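Local coordinates for enoyl-CoA hydratase (Bacillus halodurans, PDB 3LKE), which probably acts on coenzyme A thioesters as a member of the crotonase superfamily, perhaps hydrating enoyl-CoA, at residues A[124-136]-A[172-186]. Residues are numbered along the deposited sequence; the frame is centred on the assembly and turned at random.
Sequences DRRIALRRAKFLE and FTSEEALRLGLIQEI
Ala-128 pairs in parallel with Ile-186, its N giving a straight bond to Glu-185 O (3.1 Å), while Phe-134 and Phe-172 form an antiparallel hydrogen-bonded pair. Arg-125, with CG anti to the backbone N (chi1 -169°) and the chain extended, makes a side-on salt bridge, NE (2.8 Å) and NH2 both reaching Glu-185 OE2 in the guanidinium plane; Gln-184 CB covers one face. With an alanine here, Glu-185 would probably keep Arg-196 but lose this second cation, and Gln-184 CB the flat group packed on it. Arg-126, bent at chi2 and chi3, sends NE (3.0 Å) and NH2 to Leu-182 O, while NH1 meets Glu-160 of the second subunit. Gln-184 OE1 lies over that guanidinium and accepts from Arg-126 N in its carbonyl plane (2.8 Å). In this crotonase fold, strand 185-187 edges the larger sheet within the chain and 172-173 the smaller, and helix 174-180 leads from one to the other. Phe-134 CB sits over the Phe-172 ring (3.6 Å to the centroid), the two rings nearly parallel but slid apart; Ala-177 CB covers a face of Phe-134. At the type I turn Leu-129 to Ala-132, Ser-174 OG donates to Arg-130 O (2.7 Å), and Arg-130 NH1 salt-bridges Glu-175 OE2 at 2.6 Å, guanidinium and carboxylate nearly coplanar, Ile-186 CG2 over one guanidinium face, toward its rim.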
loop_
_atom_site.group_PDB
_atom_site.type_symbol
_atom_site.label_atom_id
_atom_site.label_comp_id
_atom_site.label_asym_id
_atom_site.label_seq_id
_atom_site.Cartn_x
_atom_site.Cartn_y
_atom_site.Cartn_z
ATOM N N ASP A 124 6.321 15.649 2.936
ATOM C CA ASP A 124 7.236 14.512 3.021
ATOM C C ASP A 124 7.360 13.966 4.434
ATOM O O ASP A 124 7.585 12.789 4.630
ATOM C CB ASP A 124 8.622 14.907 2.545
ATOM C CG ASP A 124 8.664 15.234 1.074
ATOM O OD1 ASP A 124 7.900 14.621 0.283
ATOM O OD2 ASP A 124 9.483 16.091 0.703
ATOM N N ARG A 125 7.233 14.844 5.427
ATOM C CA ARG A 125 7.318 14.404 6.807
ATOM C C ARG A 125 6.456 15.330 7.648
ATOM O O ARG A 125 6.381 16.519 7.382
ATOM C CB ARG A 125 8.781 14.412 7.296
ATOM C CG ARG A 125 8.997 13.729 8.640
ATOM C CD ARG A 125 10.496 13.495 8.919
ATOM N NE ARG A 125 10.722 12.591 10.046
ATOM C CZ ARG A 125 10.681 11.270 9.979
ATOM N NH1 ARG A 125 10.361 10.671 8.830
ATOM N NH2 ARG A 125 10.922 10.540 11.066
ATOM N N ARG A 126 5.755 14.749 8.609
ATOM C CA ARG A 126 4.943 15.497 9.544
ATOM C C ARG A 126 5.460 15.192 10.932
ATOM O O ARG A 126 5.524 14.032 11.327
ATOM C CB ARG A 126 3.481 15.062 9.430
ATOM C CG ARG A 126 2.751 15.550 8.182
ATOM C CD ARG A 126 2.966 14.646 6.971
ATOM N NE ARG A 126 2.361 13.331 7.165
ATOM C CZ ARG A 126 2.468 12.313 6.309
ATOM N NH1 ARG A 126 3.144 12.450 5.180
ATOM N NH2 ARG A 126 1.885 11.159 6.582
ATOM N N ILE A 127 5.832 16.230 11.679
ATOM C CA ILE A 127 6.349 16.059 13.035
ATOM C C ILE A 127 5.436 16.825 13.979
ATOM O O ILE A 127 5.123 17.993 13.720
ATOM C CB ILE A 127 7.766 16.657 13.162
ATOM C CG1 ILE A 127 8.731 15.959 12.191
ATOM C CG2 ILE A 127 8.277 16.520 14.606
ATOM C CD1 ILE A 127 10.089 16.677 12.055
ATOM N N ALA A 128 4.999 16.181 15.056
ATOM C CA ALA A 128 4.069 16.827 15.984
ATOM C C ALA A 128 4.663 16.983 17.384
ATOM O O ALA A 128 5.477 16.164 17.824
ATOM C CB ALA A 128 2.775 16.016 16.073
ATOM N N LEU A 129 4.234 18.020 18.095
ATOM C CA LEU A 129 4.479 18.071 19.532
ATOM C C LEU A 129 3.578 17.027 20.204
ATOM O O LEU A 129 2.493 16.730 19.708
ATOM C CB LEU A 129 4.195 19.474 20.086
ATOM C CG LEU A 129 5.200 20.565 19.690
ATOM C CD1 LEU A 129 4.846 21.902 20.342
ATOM C CD2 LEU A 129 6.612 20.141 20.078
ATOM N N ARG A 130 4.034 16.468 21.324
ATOM C CA ARG A 130 3.248 15.502 22.087
ATOM C C ARG A 130 1.812 15.967 22.355
ATOM O O ARG A 130 0.879 15.160 22.352
ATOM C CB ARG A 130 3.948 15.188 23.416
ATOM C CG ARG A 130 3.164 14.277 24.354
ATOM C CD ARG A 130 3.326 12.813 23.984
ATOM N NE ARG A 130 4.733 12.471 23.810
ATOM C CZ ARG A 130 5.168 11.306 23.343
ATOM N NH1 ARG A 130 4.306 10.364 22.998
ATOM N NH2 ARG A 130 6.470 11.088 23.218
ATOM N N ARG A 131 1.635 17.265 22.581
ATOM C CA ARG A 131 0.336 17.780 23.001
ATOM C C ARG A 131 -0.638 17.986 21.841
ATOM O O ARG A 131 -1.805 18.301 22.058
ATOM C CB ARG A 131 0.487 19.083 23.785
ATOM C CG ARG A 131 1.149 20.200 23.012
ATOM C CD ARG A 131 1.223 21.474 23.840
ATOM N NE ARG A 131 1.956 22.512 23.127
ATOM C CZ ARG A 131 1.393 23.393 22.307
ATOM N NH1 ARG A 131 0.081 23.365 22.108
ATOM N NH2 ARG A 131 2.139 24.304 21.688
ATOM N N ALA A 132 -0.157 17.814 20.615
ATOM C CA ALA A 132 -1.021 17.948 19.444
ATOM C C ALA A 132 -2.207 16.981 19.510
ATOM O O ALA A 132 -2.057 15.824 19.894
ATOM C CB ALA A 132 -0.224 17.709 18.174
ATOM N N LYS A 133 -3.378 17.477 19.123
ATOM C CA LYS A 133 -4.593 16.670 19.042
ATOM C C LYS A 133 -5.147 16.773 17.627
ATOM O O LYS A 133 -4.912 17.766 16.938
ATOM C CB LYS A 133 -5.643 17.152 20.048
ATOM C CG LYS A 133 -5.357 16.786 21.502
ATOM C CD LYS A 133 -5.622 15.316 21.766
ATOM C CE LYS A 133 -5.604 14.991 23.260
ATOM N NZ LYS A 133 -4.266 15.255 23.871
ATOM N N PHE A 134 -5.897 15.749 17.218
ATOM C CA PHE A 134 -6.332 15.585 15.837
ATOM C C PHE A 134 -7.788 15.154 15.796
ATOM O O PHE A 134 -8.269 14.507 16.722
ATOM C CB PHE A 134 -5.472 14.506 15.161
ATOM C CG PHE A 134 -4.000 14.809 15.186
ATOM C CD1 PHE A 134 -3.409 15.483 14.133
ATOM C CD2 PHE A 134 -3.214 14.416 16.260
ATOM C CE1 PHE A 134 -2.052 15.763 14.141
ATOM C CE2 PHE A 134 -1.861 14.698 16.277
ATOM C CZ PHE A 134 -1.282 15.375 15.207
ATOM N N LEU A 135 -8.481 15.514 14.721
ATOM C CA LEU A 135 -9.898 15.199 14.574
ATOM C C LEU A 135 -10.294 15.078 13.101
ATOM O O LEU A 135 -9.900 15.892 12.281
ATOM C CB LEU A 135 -10.745 16.280 15.262
ATOM C CG LEU A 135 -12.274 16.123 15.235
ATOM C CD1 LEU A 135 -12.696 14.890 16.016
ATOM C CD2 LEU A 135 -12.943 17.383 15.801
ATOM N N GLU A 136 -11.065 14.041 12.780
ATOM C CA GLU A 136 -11.665 13.874 11.460
ATOM C C GLU A 136 -13.159 13.713 11.704
ATOM O O GLU A 136 -13.601 12.661 12.161
ATOM C CB GLU A 136 -11.120 12.616 10.786
ATOM C CG GLU A 136 -9.608 12.571 10.742
ATOM C CD GLU A 136 -9.031 13.462 9.666
ATOM O OE1 GLU A 136 -9.816 14.111 8.939
ATOM O OE2 GLU A 136 -7.789 13.503 9.536
ATOM N N PHE A 172 -8.163 12.465 18.654
ATOM C CA PHE A 172 -7.136 11.476 18.940
ATOM C C PHE A 172 -5.762 12.101 19.153
ATOM O O PHE A 172 -5.497 13.211 18.715
ATOM C CB PHE A 172 -7.109 10.332 17.906
ATOM C CG PHE A 172 -6.855 10.768 16.480
ATOM C CD1 PHE A 172 -7.904 11.155 15.660
ATOM C CD2 PHE A 172 -5.572 10.722 15.941
ATOM C CE1 PHE A 172 -7.679 11.534 14.344
ATOM C CE2 PHE A 172 -5.338 11.090 14.620
ATOM C CZ PHE A 172 -6.400 11.494 13.819
ATOM N N THR A 173 -4.898 11.361 19.835
ATOM C CA THR A 173 -3.640 11.897 20.318
ATOM C C THR A 173 -2.543 11.798 19.277
ATOM O O THR A 173 -2.660 11.071 18.288
ATOM C CB THR A 173 -3.148 11.107 21.540
ATOM O OG1 THR A 173 -2.920 9.748 21.154
ATOM C CG2 THR A 173 -4.175 11.152 22.655
ATOM N N SER A 174 -1.456 12.510 19.538
ATOM C CA SER A 174 -0.254 12.392 18.736
ATOM C C SER A 174 0.241 10.944 18.723
ATOM O O SER A 174 0.723 10.453 17.706
ATOM C CB SER A 174 0.831 13.327 19.285
ATOM O OG SER A 174 1.051 13.077 20.665
ATOM N N GLU A 175 0.132 10.262 19.858
ATOM C CA GLU A 175 0.565 8.868 19.921
ATOM C C GLU A 175 -0.219 8.030 18.915
ATOM O O GLU A 175 0.354 7.197 18.205
ATOM C CB GLU A 175 0.397 8.294 21.330
ATOM C CG GLU A 175 1.637 8.437 22.200
ATOM C CD GLU A 175 2.831 7.666 21.651
ATOM O OE1 GLU A 175 2.659 6.488 21.267
ATOM O OE2 GLU A 175 3.945 8.233 21.609
ATOM N N GLU A 176 -1.529 8.257 18.859
ATOM C CA GLU A 176 -2.388 7.523 17.924
ATOM C C GLU A 176 -2.061 7.910 16.485
ATOM O O GLU A 176 -2.008 7.048 15.599
ATOM C CB GLU A 176 -3.875 7.756 18.225
ATOM C CG GLU A 176 -4.850 7.044 17.262
ATOM C CD GLU A 176 -4.854 5.523 17.397
ATOM O OE1 GLU A 176 -4.083 4.977 18.221
ATOM O OE2 GLU A 176 -5.640 4.868 16.669
ATOM N N ALA A 177 -1.832 9.200 16.254
ATOM C CA ALA A 177 -1.489 9.665 14.911
ATOM C C ALA A 177 -0.182 9.027 14.454
ATOM O O ALA A 177 -0.036 8.632 13.294
ATOM C CB ALA A 177 -1.411 11.201 14.860
ATOM N N LEU A 178 0.769 8.910 15.379
ATOM C CA LEU A 178 2.035 8.238 15.100
ATOM C C LEU A 178 1.846 6.754 14.758
ATOM O O LEU A 178 2.418 6.253 13.787
ATOM C CB LEU A 178 2.970 8.377 16.303
ATOM C CG LEU A 178 4.362 7.769 16.162
ATOM C CD1 LEU A 178 5.129 8.488 15.064
ATOM C CD2 LEU A 178 5.107 7.854 17.497
ATOM N N ARG A 179 1.055 6.050 15.567
ATOM C CA ARG A 179 0.838 4.622 15.367
ATOM C C ARG A 179 0.241 4.384 13.990
ATOM O O ARG A 179 0.588 3.421 13.301
ATOM C CB ARG A 179 -0.104 4.074 16.435
ATOM C CG ARG A 179 -0.266 2.553 16.394
ATOM C CD ARG A 179 -1.351 2.102 17.349
ATOM N NE ARG A 179 -2.670 2.539 16.896
ATOM C CZ ARG A 179 -3.380 1.908 15.966
ATOM N NH1 ARG A 179 -2.896 0.813 15.393
ATOM N NH2 ARG A 179 -4.569 2.373 15.607
ATOM N N LEU A 180 -0.653 5.280 13.584
ATOM C CA LEU A 180 -1.332 5.141 12.293
ATOM C C LEU A 180 -0.423 5.477 11.109
ATOM O O LEU A 180 -0.663 5.035 9.988
ATOM C CB LEU A 180 -2.579 6.022 12.249
ATOM C CG LEU A 180 -3.691 5.588 13.205
ATOM C CD1 LEU A 180 -4.800 6.616 13.235
ATOM C CD2 LEU A 180 -4.226 4.224 12.809
ATOM N N GLY A 181 0.618 6.256 11.361
ATOM C CA GLY A 181 1.472 6.738 10.294
ATOM C C GLY A 181 1.076 8.100 9.745
ATOM O O GLY A 181 1.681 8.577 8.779
ATOM N N LEU A 182 0.069 8.733 10.356
ATOM C CA LEU A 182 -0.344 10.074 9.943
ATOM C C LEU A 182 0.768 11.084 10.210
ATOM O O LEU A 182 0.960 12.008 9.433
ATOM C CB LEU A 182 -1.645 10.507 10.628
ATOM C CG LEU A 182 -2.900 9.722 10.220
ATOM C CD1 LEU A 182 -4.095 10.089 11.092
ATOM C CD2 LEU A 182 -3.208 9.945 8.744
ATOM N N ILE A 183 1.490 10.888 11.315
ATOM C CA ILE A 183 2.708 11.639 11.602
ATOM C C ILE A 183 3.889 10.673 11.679
ATOM O O ILE A 183 3.703 9.477 11.934
ATOM C CB ILE A 183 2.596 12.390 12.952
ATOM C CG1 ILE A 183 1.458 13.406 12.895
ATOM C CG2 ILE A 183 3.900 13.064 13.302
ATOM C CD1 ILE A 183 1.646 14.473 11.894
ATOM N N GLN A 184 5.100 11.200 11.480
ATOM C CA GLN A 184 6.308 10.373 11.445
ATOM C C GLN A 184 7.073 10.331 12.764
ATOM O O GLN A 184 7.806 9.378 13.024
ATOM C CB GLN A 184 7.233 10.827 10.312
ATOM C CG GLN A 184 6.795 10.309 8.932
ATOM C CD GLN A 184 5.408 10.802 8.526
ATOM O OE1 GLN A 184 5.173 12.003 8.393
ATOM N NE2 GLN A 184 4.479 9.862 8.330
ATOM N N GLU A 185 6.890 11.353 13.593
ATOM C CA GLU A 185 7.559 11.403 14.888
ATOM C C GLU A 185 6.959 12.454 15.800
ATOM O O GLU A 185 6.257 13.379 15.350
ATOM C CB GLU A 185 9.065 11.658 14.728
ATOM C CG GLU A 185 9.415 12.911 13.955
ATOM C CD GLU A 185 10.924 13.127 13.845
ATOM O OE1 GLU A 185 11.587 13.292 14.897
ATOM O OE2 GLU A 185 11.447 13.151 12.710
ATOM N N ILE A 186 7.252 12.302 17.089
ATOM C CA ILE A 186 6.774 13.215 18.113
ATOM C C ILE A 186 7.978 13.827 18.811
ATOM O O ILE A 186 8.948 13.113 19.100
ATOM C CB ILE A 186 5.921 12.462 19.143
ATOM C CG1 ILE A 186 4.669 11.878 18.471
ATOM C CG2 ILE A 186 5.534 13.368 20.302
ATOM C CD1 ILE A 186 3.791 11.069 19.400
HETATM O O HOH W 1 -2.027 14.296 22.163
#